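Local structure of putative hydrolase (Burkholderia cenocepacia, 4X00) at residues L173-P181 / D256-E265; L215-Y226 / S238-N246. The protein is a putative aryl esterase of the alpha/beta hydrolase fold, probably hydrolysing ester bonds, though its substrate is not established. All blocks are in the same frame, centred on the assembly; numbering follows the deposited sequence. Where two conformers were deposited one is given.

Contact 1: L173-P181 / D256-E265; sequences LRLCFHRQP and DSGHAPFLEE. With EDO (1,2-ethanediol), chain K.
The carboxylate of Glu264 reaches across to the backbone of His178 and Arg179, and hydrogen bonds carry much of this contact. With CG anti to the carbonyl carbon (chi1 -62°) and the chain extended beyond, glutamate suits the place: it carries its carboxylate from helix 261-264 to the loop after helix 162-174. OE1 accepts His178 N at 2.9 Å and Arg179 N at 2.8 Å, both from above the carboxylate plane, and also Gly258 N. OE2 takes Ala260 N, so four backbone N-H groups grip one buried carboxylate and fix its rotation, which would be expected to stabilise the charged form.

Arg179 lays one guanidinium face over Glu265 CG, nearly parallel to that carboxylate (planes 19° apart); the charges attract, but no N-H points at the acid. Ethanediol O2, probably from the crystallisation liquor, donates to Arg179 O.

Apolar contact falls to Phe177, whose CE1 meets Ala260 CB and Leu263 CD1, each at 3.8 Å; Pro181 CD caps one ring face. Cys176 SG touches the edge of the His259 ring, whose ND1 is hydrogen-bonded to Asp230, probably in a triad with Ser112.

The contact ties the loop after helix 162-174 to the histidine loop after strand 250-254 and to helix 261-264, with helix 183-194 packing against Phe177.

Contact 2: L215-Y226 / S238-N246; sequences LSKAEVPLLLLY and SIARAKSLN
Asn246, just past helix 238-245, turns its amide toward the carbonyl of Leu215. With CG anti to the backbone N (chi1 -175°), ND2 reaches Leu215 O at 2.9 Å; the N-H points only moderately straight, at 147°, and the donor is tilted from the carbonyl plane. Ala218 N approaches the same oxygen from the opposite face, so two donors satisfy a carbonyl at the turn. A weak bond of 3.3 Å runs from ND2 to Ala218 O, while OD1 takes Arg248 N and a water that also bonds Ala218 O. Asparagine suits this buried corner because one short side chain both donates and accepts. Leu222 CD1 lies 3.7 Å from Asn246 ND2, the two side chains crossing at about a right angle.

Leu215 is the apolar counterpart. Its CD1 touches Ala242 CB and Leu245 CD1, both at 4.1 Å, the two leucines likewise set crosswise. Ala242, being small, lets Leu224 CD2 come within 3.6 Å of its CB.

Ile239 closes the other end of the interface. Its CG1 lies over one face of the Tyr226 ring, a CH-pi contact 4.1 Å from the centroid, offset toward the rim; the flat ring gives the branched chain a broad surface. Tyr226 OH is bonded to Gly138 O.

Strand 222-226 and helix 238-245 run nearly antiparallel, at 170°, with axes 10.1 Å apart. This is the strand-helix packing of a right-handed beta-alpha-beta crossover, here leading from strand 222-227 to strand 250-254 in the alpha/beta hydrolase sheet.

How the contacts relate
Both contacts are largely buried, but they serve different parts of one fold and share no segment; their nearest atoms lie about 5 Å apart. Contact 2 is built on regular elements, a sheet strand and its covering helix, and is mainly apolar, with its polar bonds gathered at the helix end. Contact 1 joins mostly loops, and there a carboxylate receives backbone N-H groups, while Arg179 and His178 lie at an exposed border. Strand 250-254 links them: it completes the crossover of contact 2, and the loop beyond it carries the probable catalytic histidine of contact 1. Along the sequence, contact 2 is nested within the span closed by contact 1.

Contact 1: L173-P181 / D256-E265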
loop_
_atom_site.group_PDB
_atom_site.type_symbol
_atom_site.label_atom_id
_atom_site.label_comp_id
_atom_site.label_asym_id
_atom_site.label_seq_id
_atom_site.Cartn_x
_atom_site.Cartn_y
_atom_site.Cartn_z
ATOM N N LEU A 173 0.297 -12.360 8.629
ATOM C CA LEU A 173 -1.059 -11.854 8.357
ATOM C C LEU A 173 -1.776 -11.573 9.680
ATOM O O LEU A 173 -2.501 -10.570 9.796
ATOM C CB LEU A 173 -1.857 -12.847 7.515
ATOM C CG LEU A 173 -3.249 -12.375 7.044
ATOM C CD1 LEU A 173 -3.163 -11.102 6.225
ATOM C CD2 LEU A 173 -3.919 -13.472 6.255
ATOM N N ARG A 174 -1.586 -12.411 10.711
ATOM C CA ARG A 174 -2.200 -12.126 12.014
ATOM C C ARG A 174 -1.684 -10.812 12.583
ATOM O O ARG A 174 -2.440 -10.077 13.226
ATOM C CB ARG A 174 -1.927 -13.264 12.993
ATOM C CG ARG A 174 -2.705 -14.528 12.698
ATOM C CD ARG A 174 -4.191 -14.318 12.956
ATOM N NE ARG A 174 -4.971 -15.530 12.698
ATOM C CZ ARG A 174 -6.296 -15.557 12.584
ATOM N NH1 ARG A 174 -7.003 -14.431 12.701
ATOM N NH2 ARG A 174 -6.910 -16.715 12.359
ATOM N N LEU A 175 -0.408 -10.506 12.339
ATOM C CA LEU A 175 0.185 -9.258 12.818
ATOM C C LEU A 175 -0.356 -8.046 12.065
ATOM O O LEU A 175 -0.087 -6.915 12.464
ATOM C CB LEU A 175 1.709 -9.317 12.685
ATOM C CG LEU A 175 2.336 -10.247 13.737
ATOM C CD1 LEU A 175 3.805 -10.484 13.332
ATOM C CD2 LEU A 175 2.239 -9.686 15.160
ATOM N N CYS A 176 -1.096 -8.252 10.981
ATOM C CA CYS A 176 -1.616 -7.121 10.225
ATOM C C CYS A 176 -2.843 -6.491 10.901
ATOM O O CYS A 176 -3.336 -5.471 10.417
ATOM C CB CYS A 176 -1.977 -7.553 8.797
ATOM S SG CYS A 176 -0.551 -7.799 7.702
ATOM N N PHE A 177 -3.346 -7.101 11.982
ATOM C CA PHE A 177 -4.595 -6.633 12.590
ATOM C C PHE A 177 -4.476 -6.519 14.083
ATOM O O PHE A 177 -3.807 -7.348 14.719
ATOM C CB PHE A 177 -5.750 -7.594 12.306
ATOM C CG PHE A 177 -5.975 -7.838 10.840
ATOM C CD1 PHE A 177 -6.761 -6.974 10.094
ATOM C CD2 PHE A 177 -5.383 -8.926 10.187
ATOM C CE1 PHE A 177 -6.948 -7.177 8.745
ATOM C CE2 PHE A 177 -5.585 -9.129 8.850
ATOM C CZ PHE A 177 -6.356 -8.272 8.120
ATOM N N HIS A 178 -5.145 -5.519 14.657
ATOM C CA HIS A 178 -5.488 -5.574 16.083
ATOM C C HIS A 178 -6.874 -6.183 16.237
ATOM O O HIS A 178 -7.039 -7.142 16.990
ATOM C CB HIS A 178 -5.438 -4.184 16.717
ATOM C CG HIS A 178 -5.765 -4.192 18.172
ATOM N ND1 HIS A 178 -4.986 -4.839 19.104
ATOM C CD2 HIS A 178 -6.786 -3.626 18.854
ATOM C CE1 HIS A 178 -5.514 -4.670 20.304
ATOM N NE2 HIS A 178 -6.606 -3.939 20.181
ATOM N N ARG A 179 -7.864 -5.607 15.544
ATOM C CA ARG A 179 -9.223 -6.160 15.460
ATOM C C ARG A 179 -9.160 -7.277 14.404
ATOM O O ARG A 179 -9.133 -6.984 13.219
ATOM C CB ARG A 179 -10.257 -5.078 15.058
ATOM C CG ARG A 179 -10.415 -3.840 15.965
ATOM C CD ARG A 179 -11.587 -2.967 15.455
ATOM N NE ARG A 179 -11.929 -1.855 16.332
ATOM C CZ ARG A 179 -12.957 -1.027 16.123
ATOM N NH1 ARG A 179 -13.741 -1.170 15.054
ATOM N NH2 ARG A 179 -13.196 -0.056 16.980
ATOM N N GLN A 180 -9.065 -8.542 14.810
ATOM C CA GLN A 180 -8.956 -9.605 13.811
ATOM C C GLN A 180 -10.207 -9.688 12.959
ATOM O O GLN A 180 -11.315 -9.507 13.460
ATOM C CB GLN A 180 -8.704 -10.966 14.462
ATOM C CG GLN A 180 -7.339 -11.073 15.149
ATOM C CD GLN A 180 -6.145 -10.917 14.186
ATOM O OE1 GLN A 180 -6.162 -11.406 13.057
ATOM N NE2 GLN A 180 -5.083 -10.303 14.672
ATOM N N PRO A 181 -10.026 -9.969 11.664
ATOM C CA PRO A 181 -11.181 -10.140 10.772
ATOM C C PRO A 181 -11.932 -11.424 11.087
ATOM O O PRO A 181 -11.432 -12.275 11.827
ATOM C CB PRO A 181 -10.559 -10.195 9.375
ATOM C CG PRO A 181 -9.173 -10.632 9.598
ATOM C CD PRO A 181 -8.741 -10.188 10.968
ATOM N N ASP A 256 -7.678 2.146 18.378
ATOM C CA ASP A 256 -7.977 0.733 18.583
ATOM C C ASP A 256 -7.840 -0.079 17.303
ATOM O O ASP A 256 -8.350 -1.180 17.193
ATOM C CB ASP A 256 -9.375 0.592 19.177
ATOM C CG ASP A 256 -9.503 1.293 20.530
ATOM O OD1 ASP A 256 -8.534 1.258 21.317
ATOM O OD2 ASP A 256 -10.568 1.895 20.803
ATOM N N SER A 257 -7.091 0.456 16.345
ATOM C CA SER A 257 -6.724 -0.325 15.155
ATOM C C SER A 257 -5.269 -0.685 15.181
ATOM O O SER A 257 -4.426 -0.001 15.796
ATOM C CB SER A 257 -6.979 0.435 13.854
ATOM O OG SER A 257 -8.353 0.518 13.547
ATOM N N GLY A 258 -4.964 -1.769 14.480
ATOM C CA GLY A 258 -3.589 -2.143 14.174
ATOM C C GLY A 258 -3.200 -1.720 12.767
ATOM O O GLY A 258 -3.537 -0.610 12.330
ATOM N N HIS A 259 -2.467 -2.596 12.075
ATOM C CA HIS A 259 -1.815 -2.263 10.823
ATOM C C HIS A 259 -2.768 -2.051 9.639
ATOM O O HIS A 259 -2.360 -1.505 8.622
ATOM C CB HIS A 259 -0.835 -3.412 10.541
ATOM C CG HIS A 259 0.061 -3.235 9.349
ATOM N ND1 HIS A 259 0.977 -2.202 9.239
ATOM C CD2 HIS A 259 0.255 -4.037 8.267
ATOM C CE1 HIS A 259 1.659 -2.352 8.112
ATOM N NE2 HIS A 259 1.241 -3.457 7.511
ATOM N N ALA A 260 -4.033 -2.463 9.765
ATOM C CA ALA A 260 -4.965 -2.425 8.650
ATOM C C ALA A 260 -6.281 -1.687 9.002
ATOM O O ALA A 260 -7.368 -2.260 8.941
ATOM C CB ALA A 260 -5.273 -3.854 8.180
ATOM N N PRO A 261 -6.201 -0.379 9.311
ATOM C CA PRO A 261 -7.398 0.368 9.729
ATOM C C PRO A 261 -8.497 0.431 8.666
ATOM O O PRO A 261 -9.655 0.635 9.028
ATOM C CB PRO A 261 -6.846 1.783 10.043
ATOM C CG PRO A 261 -5.548 1.867 9.302
ATOM C CD PRO A 261 -4.990 0.446 9.369
ATOM N N PHE A 262 -8.155 0.333 7.389
ATOM C CA PHE A 262 -9.153 0.352 6.318
ATOM C C PHE A 262 -10.058 -0.893 6.379
ATOM O O PHE A 262 -11.188 -0.867 5.849
ATOM C CB PHE A 262 -8.464 0.454 4.943
ATOM C CG PHE A 262 -7.425 -0.628 4.728
ATOM C CD1 PHE A 262 -6.118 -0.475 5.199
ATOM C CD2 PHE A 262 -7.804 -1.830 4.118
ATOM C CE1 PHE A 262 -5.183 -1.501 5.038
ATOM C CE2 PHE A 262 -6.887 -2.860 3.962
ATOM C CZ PHE A 262 -5.571 -2.693 4.429
ATOM N N LEU A 263 -9.571 -1.966 7.019
ATOM C CA LEU A 263 -10.393 -3.156 7.258
ATOM C C LEU A 263 -10.953 -3.135 8.666
ATOM O O LEU A 263 -12.089 -3.563 8.890
ATOM C CB LEU A 263 -9.560 -4.439 7.048
ATOM C CG LEU A 263 -9.423 -4.837 5.567
ATOM C CD1 LEU A 263 -8.264 -5.852 5.400
ATOM C CD2 LEU A 263 -10.723 -5.399 4.998
ATOM N N GLU A 264 -10.158 -2.646 9.621
ATOM C CA GLU A 264 -10.568 -2.701 11.040
ATOM C C GLU A 264 -11.616 -1.660 11.439
ATOM O O GLU A 264 -12.480 -1.943 12.296
ATOM C CB GLU A 264 -9.350 -2.552 11.950
ATOM C CG GLU A 264 -8.329 -3.699 11.751
ATOM C CD GLU A 264 -7.064 -3.510 12.551
ATOM O OE1 GLU A 264 -7.132 -3.544 13.788
ATOM O OE2 GLU A 264 -5.980 -3.339 11.950
ATOM N N GLU A 265 -11.521 -0.471 10.859
ATOM C CA GLU A 265 -12.452 0.628 11.110
ATOM C C GLU A 265 -12.871 1.215 9.762
ATOM O O GLU A 265 -12.513 2.353 9.427
ATOM C CB GLU A 265 -11.797 1.693 12.003
ATOM C CG GLU A 265 -11.562 1.207 13.426
ATOM C CD GLU A 265 -11.044 2.300 14.346
ATOM O OE1 GLU A 265 -11.698 3.353 14.477
ATOM O OE2 GLU A 265 -9.982 2.109 14.970
HETATM C C1 EDO K . -11.724 -6.504 9.118
HETATM O O1 EDO K . -11.937 -7.575 8.223
HETATM C C2 EDO K . -10.692 -6.716 10.213
HETATM O O2 EDO K . -11.259 -6.346 11.474
HETATM O O HOH W 1 -1.249 -4.721 13.675
HETATM O O HOH W 2 -12.940 0.471 19.696
#

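Contact 2: L215-Y226 / S238-N246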
loop_
_atom_site.group_PDB
_atom_site.type_symbol
_atom_site.label_atom_id
_atom_site.label_comp_id
_atom_site.label_asym_id
_atom_site.label_seq_id
_atom_site.Cartn_x
_atom_site.Cartn_y
_atom_site.Cartn_z
ATOM N N LEU A 215 9.221 12.503 0.129
ATOM C CA LEU A 215 8.352 13.209 1.064
ATOM C C LEU A 215 8.721 14.667 1.183
ATOM O O LEU A 215 7.836 15.534 1.227
ATOM C CB LEU A 215 8.407 12.558 2.455
ATOM C CG LEU A 215 7.736 11.198 2.551
ATOM C CD1 LEU A 215 8.007 10.576 3.920
ATOM C CD2 LEU A 215 6.235 11.318 2.298
ATOM N N SER A 216 10.012 14.969 1.261
ATOM C CA SER A 216 10.375 16.333 1.618
ATOM C C SER A 216 10.029 17.281 0.490
ATOM O O SER A 216 9.734 18.441 0.749
ATOM C CB SER A 216 11.849 16.441 1.976
ATOM O OG SER A 216 12.638 16.349 0.819
ATOM N N LYS A 217 10.015 16.786 -0.740
ATOM C CA LYS A 217 9.718 17.655 -1.875
ATOM C C LYS A 217 8.236 17.803 -2.211
ATOM O O LYS A 217 7.885 18.589 -3.090
ATOM C CB LYS A 217 10.446 17.153 -3.137
ATOM C CG LYS A 217 11.898 17.555 -3.264
ATOM C CD LYS A 217 12.789 16.915 -2.231
ATOM C CE LYS A 217 13.927 16.177 -2.885
ATOM N NZ LYS A 217 14.591 16.968 -3.975
ATOM N N ALA A 218 7.362 17.053 -1.545
ATOM C CA ALA A 218 5.960 17.059 -1.943
ATOM C C ALA A 218 5.269 18.363 -1.558
ATOM O O ALA A 218 5.499 18.883 -0.453
ATOM C CB ALA A 218 5.229 15.870 -1.318
ATOM N N GLU A 219 4.405 18.862 -2.451
ATOM C CA GLU A 219 3.544 20.022 -2.159
ATOM C C GLU A 219 2.084 19.644 -2.055
ATOM O O GLU A 219 1.279 20.354 -1.440
ATOM C CB GLU A 219 3.679 21.101 -3.237
ATOM C CG GLU A 219 4.912 21.920 -3.094
ATOM C CD GLU A 219 4.894 22.710 -1.819
ATOM O OE1 GLU A 219 3.949 23.526 -1.637
ATOM O OE2 GLU A 219 5.814 22.523 -1.002
ATOM N N VAL A 220 1.698 18.552 -2.690
ATOM C CA VAL A 220 0.301 18.124 -2.580
ATOM C C VAL A 220 0.022 17.723 -1.151
ATOM O O VAL A 220 0.939 17.390 -0.391
ATOM C CB VAL A 220 -0.054 16.947 -3.521
ATOM C CG1 VAL A 220 0.120 17.393 -4.973
ATOM C CG2 VAL A 220 0.791 15.714 -3.198
ATOM N N PRO A 221 -1.256 17.728 -0.768
ATOM C CA PRO A 221 -1.546 17.298 0.594
ATOM C C PRO A 221 -1.181 15.832 0.840
ATOM O O PRO A 221 -1.378 14.952 -0.018
ATOM C CB PRO A 221 -3.063 17.505 0.716
ATOM C CG PRO A 221 -3.431 18.467 -0.369
ATOM C CD PRO A 221 -2.460 18.169 -1.490
ATOM N N LEU A 222 -0.675 15.596 2.038
ATOM C CA LEU A 222 -0.314 14.274 2.502
ATOM C C LEU A 222 -0.999 14.008 3.840
ATOM O O LEU A 222 -0.918 14.828 4.774
ATOM C CB LEU A 222 1.197 14.142 2.668
ATOM C CG LEU A 222 2.033 14.319 1.410
ATOM C CD1 LEU A 222 3.508 14.312 1.772
ATOM C CD2 LEU A 222 1.712 13.218 0.408
ATOM N N LEU A 223 -1.622 12.842 3.938
ATOM C CA LEU A 223 -2.286 12.420 5.168
ATOM C C LEU A 223 -1.722 11.055 5.581
ATOM O O LEU A 223 -1.660 10.140 4.767
ATOM C CB LEU A 223 -3.797 12.334 4.951
ATOM C CG LEU A 223 -4.629 11.751 6.104
ATOM C CD1 LEU A 223 -4.528 12.628 7.354
ATOM C CD2 LEU A 223 -6.072 11.631 5.651
ATOM N N LEU A 224 -1.300 10.941 6.827
ATOM C CA LEU A 224 -0.790 9.690 7.364
ATOM C C LEU A 224 -1.809 9.165 8.354
ATOM O O LEU A 224 -2.079 9.811 9.369
ATOM C CB LEU A 224 0.556 9.899 8.031
ATOM C CG LEU A 224 1.754 9.617 7.118
ATOM C CD1 LEU A 224 1.767 10.493 5.832
ATOM C CD2 LEU A 224 3.046 9.763 7.946
ATOM N N LEU A 225 -2.395 8.014 8.063
ATOM C CA LEU A 225 -3.438 7.425 8.902
ATOM C C LEU A 225 -2.885 6.108 9.412
ATOM O O LEU A 225 -2.601 5.217 8.589
ATOM C CB LEU A 225 -4.727 7.179 8.118
ATOM C CG LEU A 225 -5.549 8.330 7.547
ATOM C CD1 LEU A 225 -6.804 7.763 6.892
ATOM C CD2 LEU A 225 -6.022 9.220 8.633
ATOM N N TYR A 226 -2.708 5.969 10.732
ATOM C CA TYR A 226 -2.095 4.746 11.303
ATOM C C TYR A 226 -2.961 4.207 12.414
ATOM O O TYR A 226 -3.506 4.987 13.219
ATOM C CB TYR A 226 -0.701 5.047 11.902
ATOM C CG TYR A 226 0.385 5.226 10.882
ATOM C CD1 TYR A 226 0.335 6.270 9.980
ATOM C CD2 TYR A 226 1.457 4.336 10.805
ATOM C CE1 TYR A 226 1.321 6.438 9.029
ATOM C CE2 TYR A 226 2.471 4.511 9.862
ATOM C CZ TYR A 226 2.378 5.558 8.961
ATOM O OH TYR A 226 3.342 5.761 7.999
ATOM N N SER A 238 7.188 6.386 12.916
ATOM C CA SER A 238 7.084 6.572 11.478
ATOM C C SER A 238 6.463 7.928 11.151
ATOM O O SER A 238 6.946 8.639 10.268
ATOM C CB SER A 238 6.274 5.438 10.875
ATOM O OG SER A 238 7.022 4.232 10.944
ATOM N N ILE A 239 5.377 8.269 11.846
ATOM C CA ILE A 239 4.734 9.562 11.657
ATOM C C ILE A 239 5.714 10.685 11.962
ATOM O O ILE A 239 5.819 11.648 11.197
ATOM C CB ILE A 239 3.475 9.680 12.532
ATOM C CG1 ILE A 239 2.370 8.783 11.968
ATOM C CG2 ILE A 239 2.966 11.149 12.555
ATOM C CD1 ILE A 239 1.225 8.569 12.926
ATOM N N ALA A 240 6.471 10.550 13.046
ATOM C CA ALA A 240 7.387 11.612 13.449
ATOM C C ALA A 240 8.506 11.772 12.426
ATOM O O ALA A 240 8.890 12.898 12.097
ATOM C CB ALA A 240 7.955 11.342 14.852
ATOM N N ARG A 241 9.020 10.667 11.897
ATOM C CA ARG A 241 10.049 10.744 10.872
ATOM C C ARG A 241 9.502 11.425 9.619
ATOM O O ARG A 241 10.147 12.301 9.058
ATOM C CB ARG A 241 10.571 9.344 10.530
ATOM C CG ARG A 241 11.540 9.318 9.367
ATOM C CD ARG A 241 12.803 10.119 9.609
ATOM N NE ARG A 241 13.717 9.873 8.502
ATOM C CZ ARG A 241 14.609 10.740 8.037
ATOM N NH1 ARG A 241 14.737 11.948 8.576
ATOM N NH2 ARG A 241 15.370 10.383 7.011
ATOM N N ALA A 242 8.295 11.047 9.204
ATOM C CA ALA A 242 7.697 11.690 8.041
ATOM C C ALA A 242 7.471 13.179 8.249
ATOM O O ALA A 242 7.740 13.966 7.329
ATOM C CB ALA A 242 6.395 11.004 7.677
ATOM N N LYS A 243 6.958 13.583 9.423
ATOM C CA LYS A 243 6.718 14.998 9.671
ATOM C C LYS A 243 8.030 15.763 9.753
ATOM O O LYS A 243 8.070 16.954 9.428
ATOM C CB LYS A 243 5.915 15.197 10.945
ATOM C CG LYS A 243 4.443 14.870 10.764
ATOM C CD LYS A 243 3.655 15.148 12.012
ATOM C CE LYS A 243 2.169 14.944 11.754
ATOM N NZ LYS A 243 1.325 15.350 12.943
ATOM N N SER A 244 9.102 15.093 10.178
ATOM C CA SER A 244 10.419 15.715 10.222
ATOM C C SER A 244 10.868 16.056 8.805
ATOM O O SER A 244 11.496 17.098 8.555
ATOM C CB SER A 244 11.414 14.778 10.923
ATOM O OG SER A 244 12.690 15.367 11.046
ATOM N N LEU A 245 10.519 15.193 7.868
ATOM C CA LEU A 245 10.870 15.392 6.478
ATOM C C LEU A 245 9.973 16.402 5.785
ATOM O O LEU A 245 10.436 17.168 4.927
ATOM C CB LEU A 245 10.801 14.052 5.741
ATOM C CG LEU A 245 11.912 13.090 6.162
ATOM C CD1 LEU A 245 11.595 11.712 5.599
ATOM C CD2 LEU A 245 13.284 13.586 5.669
ATOM N N ASN A 246 8.691 16.394 6.149
ATOM C CA ASN A 246 7.724 17.301 5.537
ATOM C C ASN A 246 6.755 17.772 6.595
ATOM O O ASN A 246 5.858 17.037 6.979
ATOM C CB ASN A 246 6.974 16.612 4.392
ATOM C CG ASN A 246 6.047 17.552 3.647
ATOM O OD1 ASN A 246 5.572 18.545 4.189
ATOM N ND2 ASN A 246 5.771 17.233 2.395
HETATM O O HOH W 3 9.658 19.303 3.477
HETATM O O HOH W 4 5.700 20.476 2.280
HETATM O O HOH W 5 2.799 18.200 1.577
#